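Local coordinates for chitin-binding domain 3 protein (Micromonospora aurantiaca ATCC 27029, PDB 5OPF) that probably acts as a copper-dependent lytic polysaccharide monooxygenase that cleaves cellulose or related polysaccharides by oxidation, at residues Gly2-Pro7 / Tyr185-Asp190; Phe98-Phe103 / Val172-Gln177; Tyr112-Val117 / Val137-Asn142. All blocks are in the same frame, centred on the assembly; numbering follows the deposited sequence.

Contact 1 (Gly2-Pro7 / Tyr185-Asp190); sequences GSVVDP and YYLCSD
Leu187 and Ser189 reach from strand 185-190 toward Gly2-Pro7, and together they bury more surface than any other pair of residues here. The two strands run nearly the same way, 20° apart, with axes 7.3 Å apart at their closest. They belong to different sheets of the β-sandwich and are not paired backbone to backbone; side chains of one meet side chains and backbone of the other. Leu187 suits the middle of this interface because its CB and its CD1 branch serve different neighbours. Leu187 CB lies 4.0 Å from Val4 CG2. CG stands beside the backbone N (chi1 -61°), which brings CD1 of Leu187 within 3.5 Å of Ser3 OG. That hydroxyl has its stronger polar partner in Ser9. Val4 is a compact branched residue that also touches Ser189, its CG1 lying 3.8 Å from OG.

Farther along, the small Ser189 leaves room for Pro7, whose ring CG rests 4.0 Å from Ser189 CB. The serine OG donates a 2.8 Å hydrogen bond to Pro7 O, from a position tilted 30° out of the carbonyl plane. The cis peptide before Pro7 turns the chain where strand 2-6 ends. At the other end the Tyr185 ring passes Gly2 obliquely; Tyr185 belongs to the copper site with His1 and His108, and its OH is hydrogen-bonded to Gln183 and to His1 N.

The chemistry is therefore mainly apolar. One hydroxyl satisfies a carbonyl at the turn, whereas the buried Val4 N, 3.9 Å from Leu187 CG, has no polar partner in the model, probably a small energetic price.

Contact 2 (Phe98-Phe103 / Val172-Gln177); sequences FRVKFF and VYTIWQ
Strands 98-103 and 172-177 face each other across the sandwich, 10.2 Å apart at closest approach and with chain directions 43° apart; Val100 lies nearest Thr174 and Phe102 nearest Trp176. The rings of Phe102, Trp176 and Phe98 suit this spacing; the smaller Val100 and Thr174 meet between them. Phe102 and Trp176 form an offset edge-to-face pair with planes at 61°. The phenylalanine presents CE1 over one face of the indole, toward its rim, only 3.2 Å from Trp176 CE3, a tight fit. With Trp176 CG trans to its backbone N (chi1 173°), the indole lies beneath that edge. Thr174 fills the step beside them: its methyl CG2 sits at the edge of the Phe102 ring, 4.2 Å from CD2, while OG1 lies beside Val100 CG1. At the far end Phe98 CZ meets Val172 CG2 at 4.0 Å, from the opposite direction. A leucine in place of Phe102 would probably leave the indole face without its aromatic edge and the Thr174 methyl poorly covered. Tyr185 stacks on Trp176, whose NE1 donates a hydrogen bond to Gly109 O; strands 2-6 and 154-162 flank 98-103, and strands 110-118 and 183-192 flank 172-177.

Contact 3 (Tyr112-Val117 / Val137-Asn142); sequences YIRVYV and VGQIGN
Val115 faces both Val137 and Gly138 in a classic β bulge within this antiparallel strand pair: its O accepts hydrogen bonds from Val137 N at 2.8 Å and from Gly138 N. Val115 N in turn donates to Gly138 O, and Ile113 with Ile140 makes the other hydrogen-bonded pair. At the bulge, Val137 CG2 packs against Val117 CG2, 3.6 Å away, and near Val115 CG1. Between these pairs Gln139 lies alongside Arg114 in a non-hydrogen-bonded pair, the two side chains pointing the same way. Gln139 CB lies 4.0 Å from Ile113 O. Gln139 CG, trans to the backbone N (chi1 -178°), is 3.8 Å from Ile113 O and reaches Arg114 CG; Gln139 CD is 3.9 Å from Arg114 CG. At the tip Gln139 OE1 accepts a 2.9 Å bond from Arg114 NE, with the amide and guanidinium planes 71° apart. A long amide suits this place because it can follow the arginine's extended chain to NE. On the opposite face Ile113 and Ile140 lie side by side, apolar toward the sandwich interior. Tyr112, whose OH bonds His60, lies against the guanidinium: Arg114 NH2 sits 3.6 Å above the centre of the Tyr112 ring.

In the fold
Contacts 1 and 2 both span the two sheets of the β-sandwich, whereas contact 3 lies within one of them. Their centres are about 6 Å apart between contacts 1 and 2, about 7 Å between 2 and 3, and about 12 Å between 1 and 3. Strands 2-6 and 97-104 are neighbours in one sheet; in the other, 169-178 lies between 183-192 and 110-118, so contact 2 connects the other two. Along the chain, contact 1 encloses contact 2, which encloses contact 3, bringing the N-terminal strand against the last long one. This is consistent with bringing His1 close to Tyr185, which with His108 make up the copper site; contact 3 lies farther away.

Contact 1 (Gly2-Pro7 / Tyr185-Asp190)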
loop_
_atom_site.group_PDB
_atom_site.type_symbol
_atom_site.label_atom_id
_atom_site.label_comp_id
_atom_site.label_asym_id
_atom_site.label_seq_id
_atom_site.Cartn_x
_atom_site.Cartn_y
_atom_site.Cartn_z
ATOM N N GLY A 2 -10.358 2.497 1.836
ATOM C CA GLY A 2 -9.474 2.324 2.970
ATOM C C GLY A 2 -8.064 2.050 2.491
ATOM O O GLY A 2 -7.752 2.222 1.306
ATOM N N SER A 3 -7.212 1.632 3.423
ATOM C CA SER A 3 -5.815 1.406 3.079
ATOM C C SER A 3 -5.158 0.596 4.182
ATOM O O SER A 3 -5.731 0.364 5.249
ATOM C CB SER A 3 -5.081 2.740 2.910
ATOM O OG SER A 3 -3.789 2.558 2.334
ATOM N N VAL A 4 -3.917 0.186 3.914
ATOM C CA VAL A 4 -3.038 -0.285 4.982
ATOM C C VAL A 4 -2.559 0.933 5.756
ATOM O O VAL A 4 -1.954 1.849 5.185
ATOM C CB VAL A 4 -1.840 -1.067 4.423
ATOM C CG1 VAL A 4 -0.899 -1.433 5.554
ATOM C CG2 VAL A 4 -2.297 -2.315 3.672
ATOM N N VAL A 5 -2.849 0.953 7.057
ATOM C CA VAL A 5 -2.492 2.088 7.907
ATOM C C VAL A 5 -1.297 1.795 8.807
ATOM O O VAL A 5 -0.716 2.736 9.374
ATOM C CB VAL A 5 -3.704 2.594 8.726
ATOM C CG1 VAL A 5 -4.795 3.083 7.794
ATOM C CG2 VAL A 5 -4.250 1.524 9.661
ATOM N N ASP A 6 -0.897 0.537 8.943
ATOM C CA ASP A 6 0.261 0.172 9.757
ATOM C C ASP A 6 0.726 -1.185 9.235
ATOM O O ASP A 6 0.039 -2.188 9.450
ATOM C CB ASP A 6 -0.128 0.079 11.232
ATOM C CG ASP A 6 1.063 -0.102 12.136
ATOM O OD1 ASP A 6 2.150 -0.449 11.624
ATOM O OD2 ASP A 6 0.911 0.086 13.368
ATOM N N PRO A 7 1.857 -1.249 8.511
ATOM C CA PRO A 7 2.785 -0.170 8.165
ATOM C C PRO A 7 2.160 0.700 7.082
ATOM O O PRO A 7 1.734 0.180 6.044
ATOM C CB PRO A 7 4.018 -0.922 7.660
ATOM C CG PRO A 7 3.454 -2.181 7.060
ATOM C CD PRO A 7 2.261 -2.531 7.902
ATOM N N TYR A 185 -7.878 -3.175 -4.407
ATOM C CA TYR A 185 -7.006 -2.108 -3.941
ATOM C C TYR A 185 -5.573 -2.618 -3.836
ATOM O O TYR A 185 -5.338 -3.772 -3.459
ATOM C CB TYR A 185 -7.440 -1.614 -2.555
ATOM C CG TYR A 185 -8.819 -0.998 -2.472
ATOM C CD1 TYR A 185 -9.967 -1.765 -2.644
ATOM C CD2 TYR A 185 -8.988 0.355 -2.161
ATOM C CE1 TYR A 185 -11.235 -1.203 -2.524
ATOM C CE2 TYR A 185 -10.247 0.922 -2.046
ATOM C CZ TYR A 185 -11.369 0.145 -2.237
ATOM O OH TYR A 185 -12.621 0.718 -2.117
ATOM N N TYR A 186 -4.613 -1.729 -4.117
ATOM C CA TYR A 186 -3.213 -2.102 -4.309
ATOM C C TYR A 186 -2.338 -1.167 -3.483
ATOM O O TYR A 186 -2.171 0.004 -3.839
ATOM C CB TYR A 186 -2.854 -2.014 -5.796
ATOM C CG TYR A 186 -3.737 -2.926 -6.612
ATOM C CD1 TYR A 186 -3.435 -4.274 -6.743
ATOM C CD2 TYR A 186 -4.888 -2.451 -7.223
ATOM C CE1 TYR A 186 -4.276 -5.134 -7.449
ATOM C CE2 TYR A 186 -5.726 -3.291 -7.936
ATOM C CZ TYR A 186 -5.423 -4.634 -8.048
ATOM O OH TYR A 186 -6.270 -5.450 -8.772
ATOM N N LEU A 187 -1.804 -1.664 -2.363
ATOM C CA LEU A 187 -1.133 -0.812 -1.381
ATOM C C LEU A 187 0.326 -1.213 -1.193
ATOM O O LEU A 187 0.618 -2.280 -0.635
ATOM C CB LEU A 187 -1.835 -0.890 -0.028
ATOM C CG LEU A 187 -3.296 -0.456 0.083
ATOM C CD1 LEU A 187 -3.559 0.838 -0.670
ATOM C CD2 LEU A 187 -4.232 -1.585 -0.377
ATOM N N CYS A 188 1.249 -0.334 -1.597
ATOM C CA CYS A 188 2.667 -0.489 -1.266
ATOM C C CYS A 188 2.954 0.195 0.055
ATOM O O CYS A 188 2.552 1.350 0.237
ATOM C CB CYS A 188 3.542 0.177 -2.327
ATOM S SG CYS A 188 3.572 -0.683 -3.886
ATOM N N SER A 189 3.682 -0.486 0.947
ATOM C CA SER A 189 4.147 0.110 2.200
ATOM C C SER A 189 5.652 -0.096 2.339
ATOM O O SER A 189 6.138 -1.235 2.258
ATOM C CB SER A 189 3.489 -0.530 3.428
ATOM O OG SER A 189 2.084 -0.423 3.376
ATOM N N ASP A 190 6.384 0.987 2.582
ATOM C CA ASP A 190 7.823 0.893 2.788
ATOM C C ASP A 190 8.134 0.557 4.239
ATOM O O ASP A 190 7.633 1.198 5.167
ATOM C CB ASP A 190 8.492 2.195 2.360
ATOM C CG ASP A 190 8.232 2.503 0.906
ATOM O OD1 ASP A 190 8.867 1.828 0.060
ATOM O OD2 ASP A 190 7.369 3.390 0.617
#

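Contact 2 (Phe98-Phe103 / Val172-Gln177)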
loop_
_atom_site.group_PDB
_atom_site.type_symbol
_atom_site.label_atom_id
_atom_site.label_comp_id
_atom_site.label_asym_id
_atom_site.label_seq_id
_atom_site.Cartn_x
_atom_site.Cartn_y
_atom_site.Cartn_z
ATOM N N PHE A 98 5.273 -9.972 11.396
ATOM C CA PHE A 98 4.657 -8.679 11.611
ATOM C C PHE A 98 3.186 -8.785 11.266
ATOM O O PHE A 98 2.695 -9.836 10.842
ATOM C CB PHE A 98 5.381 -7.561 10.847
ATOM C CG PHE A 98 5.238 -7.638 9.351
ATOM C CD1 PHE A 98 5.951 -8.565 8.613
ATOM C CD2 PHE A 98 4.400 -6.764 8.683
ATOM C CE1 PHE A 98 5.835 -8.627 7.242
ATOM C CE2 PHE A 98 4.275 -6.817 7.315
ATOM C CZ PHE A 98 4.991 -7.749 6.587
ATOM N N ARG A 99 2.475 -7.691 11.503
ATOM C CA ARG A 99 1.038 -7.615 11.302
ATOM C C ARG A 99 0.711 -6.416 10.430
ATOM O O ARG A 99 1.213 -5.313 10.674
ATOM C CB ARG A 99 0.336 -7.480 12.659
ATOM C CG ARG A 99 0.575 -8.706 13.525
ATOM C CD ARG A 99 0.457 -8.438 15.010
ATOM N NE ARG A 99 -0.891 -8.080 15.438
ATOM C CZ ARG A 99 -1.942 -8.894 15.419
ATOM N NH1 ARG A 99 -1.831 -10.132 14.943
ATOM N NH2 ARG A 99 -3.109 -8.468 15.873
ATOM N N VAL A 100 -0.144 -6.628 9.432
ATOM C CA VAL A 100 -0.624 -5.567 8.559
ATOM C C VAL A 100 -2.007 -5.158 9.039
ATOM O O VAL A 100 -2.934 -5.978 9.041
ATOM C CB VAL A 100 -0.675 -6.051 7.101
ATOM C CG1 VAL A 100 -1.372 -5.030 6.207
ATOM C CG2 VAL A 100 0.740 -6.371 6.587
ATOM N N LYS A 101 -2.160 -3.900 9.452
ATOM C CA LYS A 101 -3.454 -3.372 9.871
ATOM C C LYS A 101 -4.125 -2.710 8.679
ATOM O O LYS A 101 -3.617 -1.709 8.144
ATOM C CB LYS A 101 -3.315 -2.362 11.005
ATOM C CG LYS A 101 -4.665 -1.907 11.546
ATOM C CD LYS A 101 -4.512 -0.867 12.651
ATOM C CE LYS A 101 -5.843 -0.219 13.022
ATOM N NZ LYS A 101 -5.669 0.768 14.141
ATOM N N PHE A 102 -5.260 -3.276 8.268
ATOM C CA PHE A 102 -6.062 -2.742 7.183
ATOM C C PHE A 102 -7.260 -2.001 7.763
ATOM O O PHE A 102 -7.970 -2.549 8.605
ATOM C CB PHE A 102 -6.540 -3.845 6.233
ATOM C CG PHE A 102 -6.763 -3.318 4.870
ATOM C CD1 PHE A 102 -7.887 -2.565 4.572
ATOM C CD2 PHE A 102 -5.793 -3.478 3.903
ATOM C CE1 PHE A 102 -8.026 -1.996 3.315
ATOM C CE2 PHE A 102 -5.928 -2.926 2.659
ATOM C CZ PHE A 102 -7.037 -2.181 2.361
ATOM N N PHE A 103 -7.494 -0.768 7.308
ATOM C CA PHE A 103 -8.618 0.053 7.754
ATOM C C PHE A 103 -9.556 0.303 6.581
ATOM O O PHE A 103 -9.113 0.775 5.525
ATOM C CB PHE A 103 -8.093 1.383 8.310
ATOM C CG PHE A 103 -9.160 2.384 8.671
ATOM C CD1 PHE A 103 -10.202 2.066 9.523
ATOM C CD2 PHE A 103 -9.114 3.666 8.133
ATOM C CE1 PHE A 103 -11.173 3.017 9.845
ATOM C CE2 PHE A 103 -10.078 4.609 8.453
ATOM C CZ PHE A 103 -11.110 4.277 9.297
ATOM N N VAL A 172 6.249 -3.902 1.310
ATOM C CA VAL A 172 5.079 -4.754 1.470
ATOM C C VAL A 172 4.077 -4.356 0.393
ATOM O O VAL A 172 3.844 -3.167 0.145
ATOM C CB VAL A 172 4.463 -4.572 2.873
ATOM C CG1 VAL A 172 3.321 -5.557 3.093
ATOM C CG2 VAL A 172 5.518 -4.715 3.969
ATOM N N TYR A 173 3.479 -5.347 -0.264
ATOM C CA TYR A 173 2.422 -5.102 -1.243
ATOM C C TYR A 173 1.191 -5.856 -0.785
ATOM O O TYR A 173 1.213 -7.090 -0.684
ATOM C CB TYR A 173 2.817 -5.579 -2.631
ATOM C CG TYR A 173 1.965 -5.072 -3.776
ATOM C CD1 TYR A 173 1.737 -3.703 -3.961
ATOM C CD2 TYR A 173 1.445 -5.944 -4.727
ATOM C CE1 TYR A 173 1.011 -3.221 -5.046
ATOM C CE2 TYR A 173 0.729 -5.471 -5.816
ATOM C CZ TYR A 173 0.527 -4.116 -5.977
ATOM O OH TYR A 173 -0.134 -3.661 -7.099
ATOM N N THR A 174 0.125 -5.116 -0.503
ATOM C CA THR A 174 -1.118 -5.675 0.007
ATOM C C THR A 174 -2.206 -5.476 -1.044
ATOM O O THR A 174 -2.418 -4.353 -1.537
ATOM C CB THR A 174 -1.502 -5.018 1.347
ATOM O OG1 THR A 174 -0.467 -5.238 2.318
ATOM C CG2 THR A 174 -2.793 -5.600 1.892
ATOM N N ILE A 175 -2.911 -6.559 -1.364
ATOM C CA ILE A 175 -4.021 -6.553 -2.316
ATOM C C ILE A 175 -5.293 -6.885 -1.548
ATOM O O ILE A 175 -5.397 -7.956 -0.938
ATOM C CB ILE A 175 -3.816 -7.573 -3.452
ATOM C CG1 ILE A 175 -2.499 -7.307 -4.182
ATOM C CG2 ILE A 175 -5.030 -7.535 -4.422
ATOM C CD1 ILE A 175 -2.203 -8.282 -5.313
ATOM N N TRP A 176 -6.259 -5.972 -1.572
ATOM C CA TRP A 176 -7.575 -6.179 -0.977
ATOM C C TRP A 176 -8.600 -6.347 -2.090
ATOM O O TRP A 176 -8.819 -5.420 -2.878
ATOM C CB TRP A 176 -7.956 -4.964 -0.141
ATOM C CG TRP A 176 -9.362 -4.925 0.437
ATOM C CD1 TRP A 176 -10.170 -5.975 0.804
ATOM C CD2 TRP A 176 -10.079 -3.734 0.770
ATOM N NE1 TRP A 176 -11.350 -5.490 1.347
ATOM C CE2 TRP A 176 -11.310 -4.119 1.331
ATOM C CE3 TRP A 176 -9.803 -2.377 0.626
ATOM C CZ2 TRP A 176 -12.243 -3.189 1.780
ATOM C CZ3 TRP A 176 -10.734 -1.460 1.057
ATOM C CH2 TRP A 176 -11.933 -1.870 1.636
ATOM N N GLN A 177 -9.242 -7.514 -2.159
ATOM C CA GLN A 177 -10.391 -7.722 -3.033
ATOM C C GLN A 177 -11.626 -7.500 -2.167
ATOM O O GLN A 177 -11.915 -8.302 -1.277
ATOM C CB GLN A 177 -10.369 -9.134 -3.619
ATOM C CG GLN A 177 -11.541 -9.437 -4.547
ATOM C CD GLN A 177 -11.470 -8.695 -5.865
ATOM O OE1 GLN A 177 -10.398 -8.444 -6.387
ATOM N NE2 GLN A 177 -12.621 -8.373 -6.427
#

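Contact 3 (Tyr112-Val117 / Val137-Asn142)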
loop_
_atom_site.group_PDB
_atom_site.type_symbol
_atom_site.label_atom_id
_atom_site.label_comp_id
_atom_site.label_asym_id
_atom_site.label_seq_id
_atom_site.Cartn_x
_atom_site.Cartn_y
_atom_site.Cartn_z
ATOM N N TYR A 112 -10.720 -11.605 -0.071
ATOM C CA TYR A 112 -9.403 -11.988 0.421
ATOM C C TYR A 112 -8.586 -10.718 0.575
ATOM O O TYR A 112 -8.886 -9.687 -0.043
ATOM C CB TYR A 112 -8.672 -12.975 -0.513
ATOM C CG TYR A 112 -8.655 -12.593 -1.977
ATOM C CD1 TYR A 112 -7.675 -11.759 -2.504
ATOM C CD2 TYR A 112 -9.610 -13.087 -2.844
ATOM C CE1 TYR A 112 -7.664 -11.414 -3.859
ATOM C CE2 TYR A 112 -9.604 -12.762 -4.186
ATOM C CZ TYR A 112 -8.624 -11.920 -4.697
ATOM O OH TYR A 112 -8.631 -11.597 -6.045
ATOM N N ILE A 113 -7.555 -10.797 1.417
ATOM C CA ILE A 113 -6.486 -9.805 1.456
ATOM C C ILE A 113 -5.175 -10.573 1.431
ATOM O O ILE A 113 -4.970 -11.468 2.260
ATOM C CB ILE A 113 -6.554 -8.887 2.695
ATOM C CG1 ILE A 113 -7.872 -8.115 2.737
ATOM C CG2 ILE A 113 -5.370 -7.904 2.677
ATOM C CD1 ILE A 113 -8.038 -7.198 3.945
ATOM N N ARG A 114 -4.311 -10.244 0.474
ATOM C CA ARG A 114 -3.030 -10.910 0.292
ATOM C C ARG A 114 -1.914 -9.934 0.630
ATOM O O ARG A 114 -1.947 -8.774 0.212
ATOM C CB ARG A 114 -2.880 -11.401 -1.148
ATOM C CG ARG A 114 -3.826 -12.526 -1.481
ATOM C CD ARG A 114 -3.888 -12.863 -2.968
ATOM N NE ARG A 114 -4.934 -13.853 -3.210
ATOM C CZ ARG A 114 -5.535 -14.061 -4.375
ATOM N NH1 ARG A 114 -5.176 -13.386 -5.456
ATOM N NH2 ARG A 114 -6.514 -14.947 -4.447
ATOM N N VAL A 115 -0.924 -10.414 1.381
ATOM C CA VAL A 115 0.242 -9.628 1.779
ATOM C C VAL A 115 1.490 -10.266 1.182
ATOM O O VAL A 115 1.804 -11.432 1.468
ATOM C CB VAL A 115 0.361 -9.515 3.307
ATOM C CG1 VAL A 115 1.632 -8.746 3.706
ATOM C CG2 VAL A 115 -0.874 -8.860 3.904
ATOM N N TYR A 116 2.198 -9.490 0.368
ATOM C CA TYR A 116 3.463 -9.873 -0.238
ATOM C C TYR A 116 4.576 -9.009 0.352
ATOM O O TYR A 116 4.354 -7.850 0.721
ATOM C CB TYR A 116 3.436 -9.616 -1.759
ATOM C CG TYR A 116 2.406 -10.418 -2.512
ATOM C CD1 TYR A 116 1.096 -9.979 -2.638
ATOM C CD2 TYR A 116 2.741 -11.625 -3.096
ATOM C CE1 TYR A 116 0.158 -10.725 -3.308
ATOM C CE2 TYR A 116 1.799 -12.379 -3.773
ATOM C CZ TYR A 116 0.507 -11.921 -3.867
ATOM O OH TYR A 116 -0.453 -12.664 -4.536
ATOM N N VAL A 117 5.796 -9.549 0.403
ATOM C CA VAL A 117 6.974 -8.777 0.780
ATOM C C VAL A 117 8.079 -9.059 -0.225
ATOM O O VAL A 117 8.270 -10.198 -0.668
ATOM C CB VAL A 117 7.438 -9.081 2.223
ATOM C CG1 VAL A 117 8.767 -8.401 2.553
ATOM C CG2 VAL A 117 6.374 -8.648 3.223
ATOM N N VAL A 137 3.346 -13.800 1.758
ATOM C CA VAL A 137 3.754 -14.076 3.135
ATOM C C VAL A 137 2.616 -13.966 4.149
ATOM O O VAL A 137 2.814 -14.286 5.325
ATOM C CB VAL A 137 4.941 -13.196 3.573
ATOM C CG1 VAL A 137 6.184 -13.500 2.749
ATOM C CG2 VAL A 137 4.594 -11.712 3.498
ATOM N N GLY A 138 1.429 -13.526 3.722
ATOM C CA GLY A 138 0.249 -13.580 4.572
ATOM C C GLY A 138 -0.992 -13.495 3.719
ATOM O O GLY A 138 -0.950 -12.991 2.597
ATOM N N GLN A 139 -2.097 -14.041 4.225
ATOM C CA GLN A 139 -3.333 -14.053 3.442
ATOM C C GLN A 139 -4.503 -14.370 4.356
ATOM O O GLN A 139 -4.417 -15.290 5.176
ATOM C CB GLN A 139 -3.265 -15.100 2.318
ATOM C CG GLN A 139 -4.499 -15.148 1.397
ATOM C CD GLN A 139 -4.291 -16.034 0.164
ATOM O OE1 GLN A 139 -4.694 -15.669 -0.944
ATOM N NE2 GLN A 139 -3.691 -17.215 0.358
ATOM N N ILE A 140 -5.590 -13.609 4.209
ATOM C CA ILE A 140 -6.882 -13.984 4.764
ATOM C C ILE A 140 -7.838 -14.209 3.602
ATOM O O ILE A 140 -7.705 -13.614 2.529
ATOM C CB ILE A 140 -7.465 -12.959 5.768
ATOM C CG1 ILE A 140 -7.765 -11.613 5.095
ATOM C CG2 ILE A 140 -6.531 -12.798 6.967
ATOM C CD1 ILE A 140 -8.428 -10.605 6.006
ATOM N N GLY A 141 -8.794 -15.105 3.826
ATOM C CA GLY A 141 -9.847 -15.399 2.874
ATOM C C GLY A 141 -11.073 -14.542 3.087
ATOM O O GLY A 141 -10.990 -13.391 3.526
ATOM N N ASN A 142 -12.235 -15.116 2.770
ATOM C CA ASN A 142 -13.469 -14.346 2.786
ATOM C C ASN A 142 -13.782 -13.929 4.212
ATOM O O ASN A 142 -13.956 -14.773 5.095
ATOM C CB ASN A 142 -14.616 -15.127 2.167
ATOM C CG ASN A 142 -15.802 -14.234 1.893
ATOM O OD1 ASN A 142 -16.390 -13.688 2.824
ATOM N ND2 ASN A 142 -16.110 -14.014 0.620
#